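PDB 4DZI: putative TIM-barrel metal-dependent hydrolase, which probably hydrolyses a still unidentified substrate as a metal-dependent amidohydrolase with a TIM-barrel fold, holding a pair of cadmium ions in its active site in this crystal. Local coordinates for residues E99-I107 / D153-I163; T139-L150 / A165-D173. All blocks are in the same frame, centred on the assembly; numbering follows the deposited sequence.

Interaction 1. Residues E99-I107 / D153-I163; sequences EYQNRDARI and DWGFDRPDHRI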
loop_
_atom_site.group_PDB
_atom_site.type_symbol
_atom_site.label_atom_id
_atom_site.label_comp_id
_atom_site.label_asym_id
_atom_site.label_seq_id
_atom_site.Cartn_x
_atom_site.Cartn_y
_atom_site.Cartn_z
ATOM N N GLU C 99 -17.220 -23.425 -24.383
ATOM C CA GLU C 99 -17.764 -22.100 -24.040
ATOM C C GLU C 99 -16.658 -21.164 -23.523
ATOM O O GLU C 99 -16.859 -19.932 -23.434
ATOM C CB GLU C 99 -18.896 -22.222 -23.011
ATOM C CG GLU C 99 -18.501 -22.718 -21.610
ATOM C CD GLU C 99 -18.436 -24.229 -21.458
ATOM O OE1 GLU C 99 -18.410 -24.988 -22.468
ATOM O OE2 GLU C 99 -18.421 -24.669 -20.298
ATOM N N TYR C 100 -15.485 -21.729 -23.222
ATOM C CA TYR C 100 -14.369 -20.834 -22.792
ATOM C C TYR C 100 -13.705 -20.098 -23.962
ATOM O O TYR C 100 -13.015 -19.087 -23.800
ATOM C CB TYR C 100 -13.295 -21.643 -22.036
ATOM C CG TYR C 100 -13.750 -22.298 -20.774
ATOM C CD1 TYR C 100 -14.995 -21.996 -20.177
ATOM C CD2 TYR C 100 -12.931 -23.199 -20.126
ATOM C CE1 TYR C 100 -15.419 -22.632 -19.026
ATOM C CE2 TYR C 100 -13.330 -23.802 -18.961
ATOM C CZ TYR C 100 -14.566 -23.522 -18.403
ATOM O OH TYR C 100 -14.945 -24.149 -17.242
ATOM N N GLN C 101 -13.843 -20.626 -25.166
ATOM C CA GLN C 101 -13.157 -20.071 -26.301
ATOM C C GLN C 101 -14.040 -19.861 -27.530
ATOM O O GLN C 101 -13.583 -19.298 -28.528
ATOM C CB GLN C 101 -11.958 -20.952 -26.693
ATOM C CG GLN C 101 -11.028 -21.255 -25.516
ATOM C CD GLN C 101 -9.738 -21.897 -26.004
ATOM O OE1 GLN C 101 -9.782 -22.974 -26.604
ATOM N NE2 GLN C 101 -8.595 -21.257 -25.756
ATOM N N ASN C 102 -15.290 -20.278 -27.440
ATOM C CA ASN C 102 -16.221 -20.194 -28.589
ATOM C C ASN C 102 -17.490 -19.423 -28.242
ATOM O O ASN C 102 -18.200 -19.794 -27.289
ATOM C CB ASN C 102 -16.636 -21.614 -28.992
ATOM C CG ASN C 102 -17.541 -21.645 -30.223
ATOM O OD1 ASN C 102 -18.771 -21.659 -30.120
ATOM N ND2 ASN C 102 -16.929 -21.677 -31.393
ATOM N N ARG C 103 -17.793 -18.386 -29.026
ATOM C CA ARG C 103 -18.855 -17.463 -28.670
ATOM C C ARG C 103 -20.221 -18.165 -28.694
ATOM O O ARG C 103 -21.004 -18.036 -27.759
ATOM C CB ARG C 103 -18.853 -16.250 -29.604
ATOM C CG ARG C 103 -19.712 -15.082 -29.099
ATOM C CD ARG C 103 -19.894 -14.040 -30.183
ATOM N NE ARG C 103 -20.500 -12.817 -29.643
ATOM C CZ ARG C 103 -21.815 -12.652 -29.468
ATOM N NH1 ARG C 103 -22.649 -13.632 -29.803
ATOM N NH2 ARG C 103 -22.282 -11.522 -28.949
ATOM N N ASP C 104 -20.485 -18.968 -29.735
ATOM C CA ASP C 104 -21.781 -19.633 -29.752
ATOM C C ASP C 104 -21.980 -20.548 -28.557
ATOM O O ASP C 104 -23.051 -20.570 -27.967
ATOM C CB ASP C 104 -21.953 -20.489 -31.023
ATOM C CG ASP C 104 -22.062 -19.672 -32.278
ATOM O OD1 ASP C 104 -22.264 -18.442 -32.201
ATOM O OD2 ASP C 104 -21.952 -20.286 -33.365
ATOM N N ALA C 105 -20.959 -21.331 -28.214
ATOM C CA ALA C 105 -21.072 -22.190 -27.048
ATOM C C ALA C 105 -21.279 -21.361 -25.777
ATOM O O ALA C 105 -22.017 -21.780 -24.868
ATOM C CB ALA C 105 -19.843 -23.086 -26.897
ATOM N N ARG C 106 -20.596 -20.216 -25.706
ATOM C CA ARG C 106 -20.715 -19.343 -24.519
ATOM C C ARG C 106 -22.125 -18.781 -24.339
ATOM O O ARG C 106 -22.651 -18.774 -23.212
ATOM C CB ARG C 106 -19.687 -18.198 -24.566
ATOM C CG ARG C 106 -19.629 -17.394 -23.259
ATOM C CD ARG C 106 -19.434 -18.305 -22.057
ATOM N NE ARG C 106 -19.008 -17.512 -20.895
ATOM C CZ ARG C 106 -17.736 -17.276 -20.595
ATOM N NH1 ARG C 106 -16.776 -17.776 -21.357
ATOM N NH2 ARG C 106 -17.425 -16.512 -19.540
ATOM N N ILE C 107 -22.745 -18.363 -25.447
ATOM C CA ILE C 107 -24.101 -17.816 -25.394
ATOM C C ILE C 107 -25.076 -18.861 -24.855
ATOM O O ILE C 107 -25.953 -18.568 -24.059
ATOM C CB ILE C 107 -24.590 -17.347 -26.788
ATOM C CG1 ILE C 107 -23.735 -16.186 -27.285
ATOM C CG2 ILE C 107 -26.068 -16.954 -26.740
ATOM C CD1 ILE C 107 -23.751 -15.016 -26.342
ATOM N N ASP C 153 -12.966 -13.156 -32.598
ATOM C CA ASP C 153 -13.497 -14.342 -31.914
ATOM C C ASP C 153 -14.730 -14.065 -31.029
ATOM O O ASP C 153 -15.611 -14.945 -30.879
ATOM C CB ASP C 153 -12.426 -15.066 -31.075
ATOM C CG ASP C 153 -11.486 -15.929 -31.911
ATOM O OD1 ASP C 153 -11.446 -15.779 -33.158
ATOM O OD2 ASP C 153 -10.762 -16.735 -31.324
ATOM N N TRP C 154 -14.781 -12.868 -30.430
ATOM C CA TRP C 154 -15.809 -12.508 -29.441
ATOM C C TRP C 154 -16.702 -11.376 -29.901
ATOM O O TRP C 154 -17.928 -11.475 -29.731
ATOM C CB TRP C 154 -15.171 -12.210 -28.058
ATOM C CG TRP C 154 -14.664 -13.496 -27.445
ATOM C CD1 TRP C 154 -13.351 -13.976 -27.436
ATOM C CD2 TRP C 154 -15.457 -14.537 -26.796
ATOM N NE1 TRP C 154 -13.300 -15.216 -26.847
ATOM C CE2 TRP C 154 -14.526 -15.600 -26.434
ATOM C CE3 TRP C 154 -16.831 -14.700 -26.494
ATOM C CZ2 TRP C 154 -14.952 -16.753 -25.805
ATOM C CZ3 TRP C 154 -17.238 -15.851 -25.848
ATOM C CH2 TRP C 154 -16.330 -16.870 -25.521
ATOM N N GLY C 155 -16.125 -10.350 -30.512
ATOM C CA GLY C 155 -16.861 -9.177 -30.963
ATOM C C GLY C 155 -17.035 -8.185 -29.819
ATOM O O GLY C 155 -17.538 -8.556 -28.754
ATOM N N PHE C 156 -16.599 -6.956 -30.045
ATOM C CA PHE C 156 -16.750 -5.942 -29.014
ATOM C C PHE C 156 -18.211 -5.818 -28.555
ATOM O O PHE C 156 -18.498 -5.714 -27.341
ATOM C CB PHE C 156 -16.209 -4.586 -29.460
ATOM C CG PHE C 156 -14.774 -4.598 -29.909
ATOM C CD1 PHE C 156 -13.862 -5.507 -29.393
ATOM C CD2 PHE C 156 -14.329 -3.645 -30.822
ATOM C CE1 PHE C 156 -12.529 -5.478 -29.804
ATOM C CE2 PHE C 156 -12.991 -3.608 -31.231
ATOM C CZ PHE C 156 -12.093 -4.532 -30.728
ATOM N N ASP C 157 -19.161 -5.838 -29.513
ATOM C CA ASP C 157 -20.569 -5.870 -29.132
ATOM C C ASP C 157 -21.458 -6.216 -30.333
ATOM O O ASP C 157 -21.988 -5.331 -31.024
ATOM C CB ASP C 157 -20.998 -4.547 -28.476
ATOM C CG ASP C 157 -22.492 -4.512 -28.139
ATOM O OD1 ASP C 157 -23.112 -5.584 -27.870
ATOM O OD2 ASP C 157 -23.045 -3.390 -28.153
ATOM N N ARG C 158 -21.581 -7.516 -30.582
ATOM C CA ARG C 158 -22.353 -8.010 -31.735
ATOM C C ARG C 158 -23.829 -7.681 -31.549
ATOM O O ARG C 158 -24.302 -7.493 -30.457
ATOM C CB ARG C 158 -22.173 -9.517 -31.859
ATOM C CG ARG C 158 -20.733 -9.963 -32.055
ATOM C CD ARG C 158 -20.311 -10.041 -33.511
ATOM N NE ARG C 158 -18.881 -10.387 -33.624
ATOM C CZ ARG C 158 -18.382 -11.613 -33.562
ATOM N NH1 ARG C 158 -19.170 -12.663 -33.375
ATOM N NH2 ARG C 158 -17.071 -11.794 -33.668
ATOM N N PRO C 159 -24.591 -7.635 -32.647
ATOM C CA PRO C 159 -25.979 -7.172 -32.554
ATOM C C PRO C 159 -26.896 -7.884 -31.547
ATOM O O PRO C 159 -27.877 -7.273 -31.121
ATOM C CB PRO C 159 -26.492 -7.368 -33.985
ATOM C CG PRO C 159 -25.265 -7.172 -34.823
ATOM C CD PRO C 159 -24.145 -7.819 -34.031
ATOM N N ASP C 160 -26.600 -9.138 -31.157
ATOM C CA ASP C 160 -27.410 -9.835 -30.149
ATOM C C ASP C 160 -27.281 -9.207 -28.752
ATOM O O ASP C 160 -28.067 -9.498 -27.851
ATOM C CB ASP C 160 -27.173 -11.358 -30.127
ATOM C CG ASP C 160 -25.766 -11.748 -29.656
ATOM O OD1 ASP C 160 -25.065 -10.902 -29.078
ATOM O OD2 ASP C 160 -25.360 -12.912 -29.897
ATOM N N HIS C 161 -26.305 -8.319 -28.621
ATOM C CA HIS C 161 -26.025 -7.639 -27.337
ATOM C C HIS C 161 -25.948 -8.572 -26.144
ATOM O O HIS C 161 -26.376 -8.210 -25.029
ATOM C CB HIS C 161 -27.010 -6.476 -27.102
ATOM C CG HIS C 161 -26.956 -5.406 -28.178
ATOM N ND1 HIS C 161 -25.796 -4.866 -28.617
ATOM C CD2 HIS C 161 -27.979 -4.788 -28.914
ATOM C CE1 HIS C 161 -26.060 -3.963 -29.589
ATOM N NE2 HIS C 161 -27.395 -3.921 -29.767
ATOM N N ARG C 162 -25.378 -9.761 -26.343
ATOM C CA ARG C 162 -25.197 -10.717 -25.254
ATOM C C ARG C 162 -23.800 -10.545 -24.637
ATOM O O ARG C 162 -23.599 -10.861 -23.467
ATOM C CB ARG C 162 -25.275 -12.149 -25.783
ATOM C CG ARG C 162 -26.621 -12.587 -26.380
ATOM C CD ARG C 162 -27.786 -12.385 -25.405
ATOM N NE ARG C 162 -27.696 -13.167 -24.163
ATOM C CZ ARG C 162 -27.970 -14.464 -24.052
ATOM N NH1 ARG C 162 -28.336 -15.169 -25.127
ATOM N NH2 ARG C 162 -27.859 -15.089 -22.888
ATOM N N ILE C 163 -22.850 -10.050 -25.423
ATOM C CA ILE C 163 -21.459 -10.014 -24.934
ATOM C C ILE C 163 -20.827 -8.667 -25.172
ATOM O O ILE C 163 -20.815 -8.150 -26.286
ATOM C CB ILE C 163 -20.638 -11.153 -25.569
ATOM C CG1 ILE C 163 -21.073 -12.480 -24.942
ATOM C CG2 ILE C 163 -19.139 -10.871 -25.466
ATOM C CD1 ILE C 163 -20.412 -13.711 -25.518
HETATM O O HOH W 1 -11.064 -18.157 -28.890
HETATM O O HOH W 2 -20.157 -9.379 -28.709
HETATM O O HOH W 3 -15.887 -17.649 -31.052
#
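The guanidinium of Arg103 lies between Arg158 CB over one face and Ile163 CD1 over the opposite one, while its edge takes the polar partners. Arg103 NH1 and NH2 reach Asp160 end-on, NH1 to OD2 at 2.8 Å and NH2 to OD1 at 2.9 Å, each on a syn lone pair, with the two flat groups nearly coplanar. Further round the same rim, Arg103 NE donates to Trp154 O at 2.9 Å, a bent bond (N-H...O 138°), and NH2 also reaches a water held by Gly155 O, Arg158 N and Ile163 O. All four partners sit close to one plane and fix the group's rotation. The extended Arg103 chain, CG anti to the backbone N (chi1 -166°), carries the guanidinium from the helix to the loop. Asp160 OD1 has a second donor, Arg162 N, which closes an Asx turn and positions the carboxylate.

The Trp154 indole has Arg103 N over one face; Glu99 O and Arg106 CB meet its edge, the latter 3.6 Å from Trp154 CZ3. Arg106 NH1 donates to Glu99 O at 3.0 Å, while its NH2 donates to the backbone O of His15, itself a cadmium ligand, and to Asn14 OD1. Ile107 CD1 packs against Ile163 CD1 at 3.7 Å and against Arg162 CB.

The contact joins the first turn of helix 103-113 to the loop between helix 136-153 and strand 163-165. Met120 of strand 115-121 touches Arg106, Trp154 and Ile163, and Arg162 makes a salt bridge to Asp111 and a hydrogen bond to Glu116 O.

Interaction 2. Residues T139-L150 / A165-D173; sequences TMASVHAFNLWL and AAPIVSLAD
Helix 136-153 and the segment that follows strand 163-165 belong to the alternating helices and strands of the TIM barrel, and here residues 139-150 of the helix pack over residues 165-173. At the middle, the side-chain amide of Asn147 pairs with both the N-H and the C=O of Ile168: Ile168 N donates to Asn147 OD1 at 2.9 Å, and Asn147 ND2 returns a nearly straight bond to Ile168 O, also 2.9 Å (N-H...O 171°). The carboxamide is thus held much as a neighbouring strand would be, satisfying both polar backbone atoms of a buried residue. Glu180 of helix 174-186 takes a second bond from Asn147 ND2, and Pro167 CB lies against the amide, 3.2 Å from Asn147 OD1.

Apolar groups fill in around this pair. Val143 crosses Ile168 at about a right angle; its CG1 presses on Ile168 O at 3.0 Å, with CG2 near Ile168 CG2. Phe146, one turn from Val143, brings CE2 to within 3.8 Å of Ile168 CD1; this ring also stacks with Phe23. Toward the strand, Leu150 divides its methyls between two neighbours: CD1 meets Ala165 CB at 3.9 Å, and CD2 lies over Ala166 O.

At the other end Thr139 sets CG2 against Ser170 OG, whose own acceptor role is to close an ST turn with Ala172 N. Helix 174-186 starts here, with Asp173 as its N-cap, OD1 taking the N-H of Arg176. The bend of Met140 at chi2 (-51°) brings SD to Asp173 N, which makes a weak 3.7 Å hydrogen bond to it, and the one at chi3 (-77°) turns Met140 CE to Ser170 O, 3.3 Å away.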
loop_
_atom_site.group_PDB
_atom_site.type_symbol
_atom_site.label_atom_id
_atom_site.label_comp_id
_atom_site.label_asym_id
_atom_site.label_seq_id
_atom_site.Cartn_x
_atom_site.Cartn_y
_atom_site.Cartn_z
ATOM N N THR C 139 4.327 -2.640 -27.375
ATOM C CA THR C 139 3.092 -2.531 -26.568
ATOM C C THR C 139 1.901 -2.136 -27.432
ATOM O O THR C 139 0.877 -2.825 -27.442
ATOM C CB THR C 139 3.230 -1.493 -25.425
ATOM O OG1 THR C 139 4.143 -1.989 -24.443
ATOM C CG2 THR C 139 1.882 -1.261 -24.735
ATOM N N MET C 140 2.045 -1.040 -28.168
ATOM C CA MET C 140 0.928 -0.529 -28.963
ATOM C C MET C 140 0.544 -1.492 -30.076
ATOM O O MET C 140 -0.655 -1.690 -30.340
ATOM C CB MET C 140 1.254 0.866 -29.555
ATOM C CG MET C 140 1.620 1.922 -28.526
ATOM S SD MET C 140 0.474 2.135 -27.140
ATOM C CE MET C 140 -0.840 3.065 -27.890
ATOM N N ALA C 141 1.527 -2.091 -30.740
ATOM C CA ALA C 141 1.209 -3.030 -31.812
ATOM C C ALA C 141 0.561 -4.285 -31.260
ATOM O O ALA C 141 -0.288 -4.912 -31.929
ATOM C CB ALA C 141 2.461 -3.391 -32.596
ATOM N N SER C 142 0.973 -4.687 -30.057
ATOM C CA SER C 142 0.478 -5.933 -29.510
ATOM C C SER C 142 -0.945 -5.739 -28.991
ATOM O O SER C 142 -1.765 -6.641 -29.093
ATOM C CB SER C 142 1.364 -6.479 -28.354
ATOM O OG SER C 142 2.686 -6.820 -28.814
ATOM N N VAL C 143 -1.231 -4.557 -28.419
ATOM C CA VAL C 143 -2.573 -4.271 -27.957
ATOM C C VAL C 143 -3.488 -4.223 -29.197
ATOM O O VAL C 143 -4.592 -4.778 -29.190
ATOM C CB VAL C 143 -2.611 -2.951 -27.156
ATOM C CG1 VAL C 143 -4.024 -2.419 -27.018
ATOM C CG2 VAL C 143 -1.968 -3.154 -25.777
ATOM N N HIS C 144 -3.025 -3.621 -30.293
ATOM C CA HIS C 144 -3.883 -3.589 -31.479
ATOM C C HIS C 144 -4.153 -4.989 -32.016
ATOM O O HIS C 144 -5.311 -5.334 -32.340
ATOM C CB HIS C 144 -3.322 -2.641 -32.565
ATOM C CG HIS C 144 -4.261 -2.453 -33.707
ATOM N ND1 HIS C 144 -5.509 -1.950 -33.535
ATOM C CD2 HIS C 144 -4.134 -2.759 -35.060
ATOM C CE1 HIS C 144 -6.139 -1.917 -34.733
ATOM N NE2 HIS C 144 -5.293 -2.406 -35.661
ATOM N N ALA C 145 -3.114 -5.827 -32.087
ATOM C CA ALA C 145 -3.256 -7.215 -32.574
ATOM C C ALA C 145 -4.286 -7.966 -31.735
ATOM O O ALA C 145 -5.190 -8.641 -32.253
ATOM C CB ALA C 145 -1.923 -7.940 -32.482
ATOM N N PHE C 146 -4.166 -7.811 -30.416
ATOM C CA PHE C 146 -5.074 -8.430 -29.498
ATOM C C PHE C 146 -6.531 -7.987 -29.719
ATOM O O PHE C 146 -7.455 -8.813 -29.693
ATOM C CB PHE C 146 -4.657 -8.095 -28.042
ATOM C CG PHE C 146 -5.663 -8.572 -27.010
ATOM C CD1 PHE C 146 -5.671 -9.894 -26.613
ATOM C CD2 PHE C 146 -6.619 -7.706 -26.481
ATOM C CE1 PHE C 146 -6.585 -10.345 -25.663
ATOM C CE2 PHE C 146 -7.573 -8.162 -25.567
ATOM C CZ PHE C 146 -7.538 -9.494 -25.164
ATOM N N ASN C 147 -6.727 -6.686 -29.890
ATOM C CA ASN C 147 -8.059 -6.135 -30.062
ATOM C C ASN C 147 -8.671 -6.648 -31.372
ATOM O O ASN C 147 -9.862 -6.915 -31.416
ATOM C CB ASN C 147 -7.980 -4.616 -30.070
ATOM C CG ASN C 147 -7.720 -4.037 -28.692
ATOM O OD1 ASN C 147 -7.853 -4.724 -27.684
ATOM N ND2 ASN C 147 -7.392 -2.747 -28.651
ATOM N N LEU C 148 -7.852 -6.790 -32.419
ATOM C CA LEU C 148 -8.335 -7.377 -33.682
ATOM C C LEU C 148 -8.767 -8.824 -33.445
ATOM O O LEU C 148 -9.827 -9.248 -33.900
ATOM C CB LEU C 148 -7.239 -7.312 -34.761
ATOM C CG LEU C 148 -6.907 -5.923 -35.351
ATOM C CD1 LEU C 148 -5.648 -5.932 -36.211
ATOM C CD2 LEU C 148 -8.096 -5.442 -36.167
ATOM N N TRP C 149 -7.929 -9.601 -32.741
ATOM C CA TRP C 149 -8.281 -10.952 -32.404
ATOM C C TRP C 149 -9.587 -11.006 -31.619
ATOM O O TRP C 149 -10.452 -11.861 -31.832
ATOM C CB TRP C 149 -7.138 -11.645 -31.606
ATOM C CG TRP C 149 -7.731 -12.861 -30.955
ATOM C CD1 TRP C 149 -8.016 -14.076 -31.564
ATOM C CD2 TRP C 149 -8.322 -12.950 -29.608
ATOM N NE1 TRP C 149 -8.665 -14.902 -30.712
ATOM C CE2 TRP C 149 -8.856 -14.281 -29.487
ATOM C CE3 TRP C 149 -8.396 -12.076 -28.498
ATOM C CZ2 TRP C 149 -9.491 -14.727 -28.334
ATOM C CZ3 TRP C 149 -9.024 -12.545 -27.325
ATOM C CH2 TRP C 149 -9.571 -13.847 -27.253
ATOM N N LEU C 150 -9.729 -10.073 -30.671
ATOM C CA LEU C 150 -10.887 -10.102 -29.760
ATOM C C LEU C 150 -12.182 -9.831 -30.526
ATOM O O LEU C 150 -13.201 -10.492 -30.307
ATOM C CB LEU C 150 -10.709 -9.049 -28.669
ATOM C CG LEU C 150 -11.834 -8.933 -27.644
ATOM C CD1 LEU C 150 -12.005 -10.178 -26.781
ATOM C CD2 LEU C 150 -11.505 -7.709 -26.762
ATOM N N ALA C 165 -17.358 -7.416 -25.179
ATOM C CA ALA C 165 -15.945 -7.810 -25.064
ATOM C C ALA C 165 -15.115 -6.555 -25.056
ATOM O O ALA C 165 -15.085 -5.828 -26.031
ATOM C CB ALA C 165 -15.539 -8.740 -26.223
ATOM N N ALA C 166 -14.415 -6.314 -23.949
ATOM C CA ALA C 166 -13.704 -5.074 -23.767
ATOM C C ALA C 166 -12.284 -5.126 -24.327
ATOM O O ALA C 166 -11.441 -5.902 -23.849
ATOM C CB ALA C 166 -13.666 -4.757 -22.264
ATOM N N PRO C 167 -11.986 -4.290 -25.340
ATOM C CA PRO C 167 -10.629 -4.272 -25.881
ATOM C C PRO C 167 -9.704 -3.553 -24.881
ATOM O O PRO C 167 -10.188 -2.875 -23.962
ATOM C CB PRO C 167 -10.747 -3.425 -27.159
ATOM C CG PRO C 167 -11.930 -2.537 -26.889
ATOM C CD PRO C 167 -12.894 -3.346 -26.037
ATOM N N ILE C 168 -8.402 -3.693 -25.077
ATOM C CA ILE C 168 -7.427 -3.009 -24.204
ATOM C C ILE C 168 -7.005 -1.708 -24.856
ATOM O O ILE C 168 -6.780 -1.670 -26.069
ATOM C CB ILE C 168 -6.193 -3.897 -23.951
ATOM C CG1 ILE C 168 -6.594 -5.165 -23.183
ATOM C CG2 ILE C 168 -5.127 -3.121 -23.163
ATOM C CD1 ILE C 168 -5.488 -6.202 -23.095
ATOM N N VAL C 169 -6.882 -0.642 -24.067
ATOM C CA VAL C 169 -6.237 0.594 -24.548
ATOM C C VAL C 169 -5.008 0.812 -23.686
ATOM O O VAL C 169 -5.128 0.868 -22.452
ATOM C CB VAL C 169 -7.153 1.809 -24.464
ATOM C CG1 VAL C 169 -6.385 3.074 -24.830
ATOM C CG2 VAL C 169 -8.326 1.599 -25.423
ATOM N N SER C 170 -3.833 0.851 -24.319
ATOM C CA SER C 170 -2.632 1.285 -23.626
ATOM C C SER C 170 -2.417 2.762 -23.909
ATOM O O SER C 170 -2.490 3.214 -25.062
ATOM C CB SER C 170 -1.389 0.526 -24.090
ATOM O OG SER C 170 -0.211 1.104 -23.485
ATOM N N LEU C 171 -2.104 3.510 -22.860
ATOM C CA LEU C 171 -1.751 4.914 -23.008
ATOM C C LEU C 171 -0.230 5.118 -23.187
ATOM O O LEU C 171 0.229 6.270 -23.094
ATOM C CB LEU C 171 -2.198 5.693 -21.771
ATOM C CG LEU C 171 -3.713 5.797 -21.636
ATOM C CD1 LEU C 171 -4.145 6.309 -20.275
ATOM C CD2 LEU C 171 -4.226 6.692 -22.743
ATOM N N ALA C 172 0.534 4.051 -23.446
ATOM C CA ALA C 172 2.001 4.142 -23.464
ATOM C C ALA C 172 2.486 5.153 -24.495
ATOM O O ALA C 172 3.461 5.854 -24.267
ATOM C CB ALA C 172 2.654 2.774 -23.673
ATOM N N ASP C 173 1.815 5.199 -25.640
ATOM C CA ASP C 173 2.065 6.259 -26.639
ATOM C C ASP C 173 0.732 6.971 -26.805
ATOM O O ASP C 173 -0.202 6.409 -27.412
ATOM C CB ASP C 173 2.489 5.598 -27.947
ATOM C CG ASP C 173 2.619 6.591 -29.120
ATOM O OD1 ASP C 173 1.934 7.627 -29.151
ATOM O OD2 ASP C 173 3.404 6.288 -30.033
#

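In the fold
From the N terminus, the chain, after its first strands and a helix, reaches residues 99-107 at the start of helix 103-113, then strand 115-121 and helix 136-153. Interaction 1 closes a loop of 45 residues when the segment after that helix, 153-163, returns to 99-107. Interaction 2 starts inside this loop, at 139-150, and closes past its end, at 165-173, over only 14 residues; the two contacts therefore cross. They meet at the helix end, where Gly155 N probably bonds to Leu150 O, and at the end of strand 163-165, where Ala165 N probably bonds to Phe156 O. Together they tie helices 103-113 and 136-153 to strand 163-165 and the approach to helix 174-186.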